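Local coordinates for protein cytochrome P450 (Bacillus megaterium, PDB 5L92) that binds heme and the steroid corticosterone and oxidises steroids, probably as a heme-dependent monooxygenase, at residues 109-112 against 113-116; 366-369 against 370-374. One frame throughout, in Å; residues are numbered along the deposited sequence.

Contact 1: residues 109-112 against 113-116; sequences KAWE and PKIA
Trp111 carries the aliphatic chain and the ammonium group of Lys114 across its six-membered ring. With CG beside the backbone N (chi1 -70°) and the rest of the chain extended, Lys114 brings CD to 3.4 Å from Trp111 CE3. Its amino group then ends over the same ring in a cation-pi contact, Lys114 NZ being 4.1 Å from the centroid of the Trp111 six-membered ring and 17° off the normal. Lysine suits this place because it gives methylenes to the flat carbons and a charge to the pi face. The backbone here begins helix 112-125, helix D of the P450 fold, entered through a type I turn from Lys109 to Glu112. Ile115 N donates to Trp111 O at 2.9 Å, and Ala116 N to Glu112 O at 2.8 Å. Pro113 fits the first turn, where its missing N-H costs no helical bond; its CD packs 3.4 Å from Ala110 O. The extended Glu112 side chain packs on Ile360 and Ile364 of helix 355-372, with Lys363 as a long, weak ionic partner. Ile115 is buried, its CD1 3.8 Å from Trp111 CB, and packs on Leu142 and Val146 of helix 141-151, which Trp111 also touches.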
ATOM      1  N   LYS A 109     -15.254  -0.747 -11.781  1.00 47.17           N
ATOM      2  CA  LYS A 109     -16.647  -0.497 -11.414  1.00 51.77           C
ATOM      3  C   LYS A 109     -17.499  -1.751 -11.575  1.00 49.43           C
ATOM      4  O   LYS A 109     -18.537  -1.891 -10.914  1.00 49.43           O
ATOM      5  CB  LYS A 109     -17.211   0.643 -12.266  1.00 58.98           C
ATOM      6  CG  LYS A 109     -18.515   1.236 -11.736  1.00 67.91           C
ATOM      7  CD  LYS A 109     -19.232   2.081 -12.786  1.00 71.73           C
ATOM      8  CE  LYS A 109     -20.601   2.523 -12.282  1.00 82.39           C
ATOM      9  NZ  LYS A 109     -21.444   3.046 -13.390  1.00 87.85           N
ATOM     10  N   ALA A 110     -17.080  -2.664 -12.453  1.00 45.72           N
ATOM     11  CA  ALA A 110     -17.688  -3.988 -12.520  1.00 44.45           C
ATOM     12  C   ALA A 110     -17.607  -4.740 -11.199  1.00 43.07           C
ATOM     13  O   ALA A 110     -18.437  -5.616 -10.934  1.00 41.86           O
ATOM     14  CB  ALA A 110     -17.002  -4.813 -13.617  1.00 44.13           C
ATOM     15  N   TRP A 111     -16.607  -4.452 -10.371  1.00 42.16           N
ATOM     16  CA  TRP A 111     -16.455  -5.187  -9.120  1.00 41.34           C
ATOM     17  C   TRP A 111     -17.282  -4.619  -7.971  1.00 39.92           C
ATOM     18  O   TRP A 111     -17.328  -5.238  -6.902  1.00 38.30           O
ATOM     19  CB  TRP A 111     -14.990  -5.215  -8.694  1.00 40.91           C
ATOM     20  CG  TRP A 111     -14.148  -6.187  -9.464  1.00 41.88           C
ATOM     21  CD1 TRP A 111     -13.511  -5.966 -10.655  1.00 43.24           C
ATOM     22  CD2 TRP A 111     -13.847  -7.532  -9.089  1.00 42.05           C
ATOM     23  NE1 TRP A 111     -12.842  -7.100 -11.042  1.00 43.58           N
ATOM     24  CE2 TRP A 111     -13.036  -8.075 -10.097  1.00 42.80           C
ATOM     25  CE3 TRP A 111     -14.180  -8.327  -7.994  1.00 43.08           C
ATOM     26  CZ2 TRP A 111     -12.562  -9.378 -10.049  1.00 42.49           C
ATOM     27  CZ3 TRP A 111     -13.704  -9.612  -7.941  1.00 42.97           C
ATOM     28  CH2 TRP A 111     -12.906 -10.129  -8.966  1.00 43.34           C
ATOM     29  N   GLU A 112     -17.944  -3.477  -8.161  1.00 40.95           N
ATOM     30  CA  GLU A 112     -18.674  -2.865  -7.050  1.00 42.02           C
ATOM     31  C   GLU A 112     -19.670  -3.809  -6.408  1.00 40.06           C
ATOM     32  O   GLU A 112     -19.650  -3.938  -5.169  1.00 37.43           O
ATOM     33  CB  GLU A 112     -19.373  -1.587  -7.514  1.00 46.30           C
ATOM     34  CG  GLU A 112     -18.448  -0.397  -7.622  1.00 51.47           C
ATOM     35  CD  GLU A 112     -19.200   0.927  -7.566  1.00 61.16           C
ATOM     36  OE1 GLU A 112     -19.987   1.145  -6.602  1.00 59.63           O
ATOM     37  OE2 GLU A 112     -19.013   1.741  -8.499  1.00 65.62           O
ATOM     38  N   PRO A 113     -20.550  -4.499  -7.157  1.00 41.05           N
ATOM     39  CA  PRO A 113     -21.548  -5.362  -6.496  1.00 40.93           C
ATOM     40  C   PRO A 113     -20.932  -6.550  -5.793  1.00 39.95           C
ATOM     41  O   PRO A 113     -21.479  -7.007  -4.780  1.00 40.40           O
ATOM     42  CB  PRO A 113     -22.477  -5.800  -7.651  1.00 42.33           C
ATOM     43  CG  PRO A 113     -22.153  -4.872  -8.805  1.00 41.48           C
ATOM     44  CD  PRO A 113     -20.682  -4.542  -8.617  1.00 42.03           C
ATOM     45  N   LYS A 114     -19.821  -7.084  -6.307  1.00 40.46           N
ATOM     46  CA  LYS A 114     -19.074  -8.087  -5.556  1.00 41.54           C
ATOM     47  C   LYS A 114     -18.563  -7.497  -4.243  1.00 35.92           C
ATOM     48  O   LYS A 114     -18.718  -8.091  -3.171  1.00 35.58           O
ATOM     49  CB  LYS A 114     -17.899  -8.632  -6.389  1.00 44.17           C
ATOM     50  CG  LYS A 114     -18.287  -9.503  -7.552  1.00 53.66           C
ATOM     51  CD  LYS A 114     -17.066 -10.058  -8.301  1.00 51.53           C
ATOM     52  CE  LYS A 114     -17.503 -10.850  -9.525  1.00 59.73           C
ATOM     53  NZ  LYS A 114     -16.374 -11.200 -10.445  1.00 63.22           N
ATOM     54  N   ILE A 115     -17.946  -6.321  -4.311  1.00 36.71           N
ATOM     55  CA  ILE A 115     -17.386  -5.717  -3.102  1.00 34.00           C
ATOM     56  C   ILE A 115     -18.491  -5.461  -2.088  1.00 33.48           C
ATOM     57  O   ILE A 115     -18.339  -5.739  -0.889  1.00 32.62           O
ATOM     58  CB  ILE A 115     -16.612  -4.434  -3.463  1.00 33.42           C
ATOM     59  CG1 ILE A 115     -15.355  -4.810  -4.263  1.00 34.15           C
ATOM     60  CG2 ILE A 115     -16.194  -3.646  -2.184  1.00 30.24           C
ATOM     61  CD1 ILE A 115     -14.794  -3.732  -5.175  1.00 34.82           C
ATOM     62  N   ALA A 116     -19.648  -4.990  -2.555  1.00 34.34           N
ATOM     63  CA  ALA A 116     -20.708  -4.671  -1.604  1.00 34.68           C
ATOM     64  C   ALA A 116     -21.217  -5.937  -0.927  1.00 36.18           C
ATOM     65  O   ALA A 116     -21.572  -5.907   0.257  1.00 35.68           O
ATOM     66  CB  ALA A 116     -21.836  -3.879  -2.303  1.00 35.34           C
TER

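Contact 2: residues 366-369 against 370-374; sequences LAEL and IDRYP
Glu368 and Arg372, one helical turn apart, form an i to i+4 salt bridge near the C-terminal end of helix 355-372, helix L of the P450 fold. The two flat groups stand almost perpendicular, 89° between planes, and a single carboxylate oxygen does the work. Glu368 OE2 presents its anti lone pair to Arg372 NE, 2.6 Å away, and lies at the edge of the guanidinium, close to its plane. The same oxygen takes a weak second bond from Arg372 NH2 at 3.2 Å. A bend at chi2 (67°) turns the Glu368 carboxylate forward along the helix, toward Arg372, whose long chain can reach it while its methylenes stay near the helix. Both side chains also lie against Leu123 of helix 112-125.

Tyr373 is the first residue to leave helical backbone angles, yet its N still donates to Leu369 O at 3.0 Å and so completes the last turn. Its buried ring, a broad flat surface, touches Lys402 and Val404 at the end of the modelled chain. Arg372 CB sits over the centre of one ring face, while Leu369 comes in at the edge: its methyl CD2 lies in the ring plane, 3.8 Å from Tyr373 CD2.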
ATOM      1  N   LEU A 366     -16.328   1.679   3.748  1.00 30.18           N
ATOM      2  CA  LEU A 366     -16.449   2.719   4.763  1.00 30.38           C
ATOM      3  C   LEU A 366     -17.869   3.279   4.825  1.00 30.67           C
ATOM      4  O   LEU A 366     -18.382   3.522   5.921  1.00 30.88           O
ATOM      5  CB  LEU A 366     -15.447   3.818   4.505  1.00 28.45           C
ATOM      6  CG  LEU A 366     -13.995   3.429   4.832  1.00 27.86           C
ATOM      7  CD1 LEU A 366     -13.039   4.409   4.215  1.00 27.87           C
ATOM      8  CD2 LEU A 366     -13.767   3.294   6.316  1.00 26.81           C
ATOM      9  N   ALA A 367     -18.528   3.446   3.669  1.00 30.45           N
ATOM     10  CA  ALA A 367     -19.885   3.994   3.638  1.00 32.17           C
ATOM     11  C   ALA A 367     -20.835   3.089   4.402  1.00 32.39           C
ATOM     12  O   ALA A 367     -21.722   3.555   5.127  1.00 32.48           O
ATOM     13  CB  ALA A 367     -20.356   4.162   2.192  1.00 33.60           C
ATOM     14  N   GLU A 368     -20.628   1.786   4.288  1.00 32.65           N
ATOM     15  CA  GLU A 368     -21.500   0.843   4.962  1.00 35.09           C
ATOM     16  C   GLU A 368     -21.208   0.828   6.455  1.00 35.45           C
ATOM     17  O   GLU A 368     -22.127   0.826   7.275  1.00 35.66           O
ATOM     18  CB  GLU A 368     -21.329  -0.531   4.330  1.00 35.93           C
ATOM     19  CG  GLU A 368     -22.246  -1.571   4.843  1.00 41.25           C
ATOM     20  CD  GLU A 368     -23.691  -1.313   4.472  1.00 45.26           C
ATOM     21  OE1 GLU A 368     -23.942  -0.655   3.439  1.00 46.35           O
ATOM     22  OE2 GLU A 368     -24.578  -1.763   5.223  1.00 47.82           O
ATOM     23  N   LEU A 369     -19.934   0.850   6.832  1.00 34.04           N
ATOM     24  CA  LEU A 369     -19.606   0.959   8.247  1.00 34.39           C
ATOM     25  C   LEU A 369     -20.255   2.182   8.874  1.00 34.72           C
ATOM     26  O   LEU A 369     -20.825   2.116   9.974  1.00 35.19           O
ATOM     27  CB  LEU A 369     -18.098   1.041   8.421  1.00 33.86           C
ATOM     28  CG  LEU A 369     -17.377  -0.224   8.780  1.00 36.58           C
ATOM     29  CD1 LEU A 369     -15.921   0.154   8.920  1.00 33.79           C
ATOM     30  CD2 LEU A 369     -17.950  -0.806  10.059  1.00 37.58           C
ATOM     31  N   ILE A 370     -20.110   3.328   8.219  1.00 33.54           N
ATOM     32  CA  ILE A 370     -20.601   4.570   8.792  1.00 34.14           C
ATOM     33  C   ILE A 370     -22.122   4.559   8.835  1.00 34.80           C
ATOM     34  O   ILE A 370     -22.730   5.066   9.781  1.00 34.43           O
ATOM     35  CB  ILE A 370     -20.048   5.768   7.993  1.00 33.26           C
ATOM     36  CG1 ILE A 370     -18.532   5.851   8.176  1.00 33.01           C
ATOM     37  CG2 ILE A 370     -20.712   7.046   8.427  1.00 34.92           C
ATOM     38  CD1 ILE A 370     -17.873   6.705   7.122  1.00 35.82           C
ATOM     39  N   ASP A 371     -22.761   3.960   7.829  1.00 35.85           N
ATOM     40  CA  ASP A 371     -24.223   3.960   7.778  1.00 37.77           C
ATOM     41  C   ASP A 371     -24.809   3.081   8.875  1.00 37.71           C
ATOM     42  O   ASP A 371     -25.852   3.407   9.444  1.00 39.29           O
ATOM     43  CB  ASP A 371     -24.700   3.487   6.402  1.00 41.12           C
ATOM     44  CG  ASP A 371     -26.208   3.631   6.228  1.00 49.65           C
ATOM     45  OD1 ASP A 371     -26.680   4.750   5.911  1.00 55.55           O
ATOM     46  OD2 ASP A 371     -26.915   2.627   6.431  1.00 47.06           O
ATOM     47  N   ARG A 372     -24.145   1.993   9.193  1.00 36.53           N
ATOM     48  CA  ARG A 372     -24.586   1.077  10.218  1.00 36.99           C
ATOM     49  C   ARG A 372     -24.260   1.432  11.630  1.00 37.48           C
ATOM     50  O   ARG A 372     -25.020   1.144  12.485  1.00 36.95           O
ATOM     51  CB  ARG A 372     -23.989  -0.305   9.992  1.00 37.63           C
ATOM     52  CG  ARG A 372     -24.320  -0.912   8.659  1.00 40.16           C
ATOM     53  CD  ARG A 372     -24.607  -2.367   8.767  1.00 40.04           C
ATOM     54  NE  ARG A 372     -24.708  -3.004   7.479  1.00 44.25           N
ATOM     55  CZ  ARG A 372     -24.702  -4.309   7.320  1.00 41.55           C
ATOM     56  NH1 ARG A 372     -24.605  -5.088   8.355  1.00 38.84           N
ATOM     57  NH2 ARG A 372     -24.813  -4.826   6.132  1.00 42.94           N
ATOM     58  N   TYR A 373     -23.113   2.022  11.872  1.00 35.91           N
ATOM     59  CA  TYR A 373     -22.679   2.339  13.216  1.00 35.72           C
ATOM     60  C   TYR A 373     -22.268   3.805  13.418  1.00 34.57           C
ATOM     61  O   TYR A 373     -21.150   4.114  13.698  1.00 33.54           O
ATOM     62  CB  TYR A 373     -21.553   1.379  13.614  1.00 36.29           C
ATOM     63  CG  TYR A 373     -21.822  -0.059  13.257  1.00 37.33           C
ATOM     64  CD1 TYR A 373     -22.897  -0.713  13.777  1.00 37.28           C
ATOM     65  CD2 TYR A 373     -21.006  -0.755  12.396  1.00 37.30           C
ATOM     66  CE1 TYR A 373     -23.159  -1.999  13.456  1.00 37.25           C
ATOM     67  CE2 TYR A 373     -21.265  -2.057  12.074  1.00 37.60           C
ATOM     68  CZ  TYR A 373     -22.352  -2.658  12.601  1.00 38.75           C
ATOM     69  OH  TYR A 373     -22.646  -3.924  12.308  1.00 42.57           O
ATOM     70  N   PRO A 374     -23.304   4.705  13.278  1.00 34.40           N
ATOM     71  CA  PRO A 374     -22.933   6.111  13.437  1.00 34.77           C
ATOM     72  C   PRO A 374     -22.440   6.569  14.809  1.00 34.22           C
ATOM     73  O   PRO A 374     -21.863   7.597  14.889  1.00 34.00           O
ATOM     74  CB  PRO A 374     -24.200   6.864  13.083  1.00 34.91           C
ATOM     75  CG  PRO A 374     -25.287   5.963  13.369  1.00 36.56           C
ATOM     76  CD  PRO A 374     -24.798   4.650  12.976  1.00 35.15           C
TER

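Contact 1 begins one helix and contact 2 finishes another, and the two helices, 112-125 and 355-372, pack against each other. The contact centres lie about 17 Å apart, and their nearest atoms, about 6 Å apart, do not touch. Side chains of each contact instead touch the helix that carries the other, at residues outside the four segments. Neither contact forms part of the heme or corticosterone pocket, although the side chains of Ile115 and Leu366 are each about 10 Å from the heme. Helix 355-372 starts just after Cys352, the axial ligand of the heme iron, so contact 2 marks its far end.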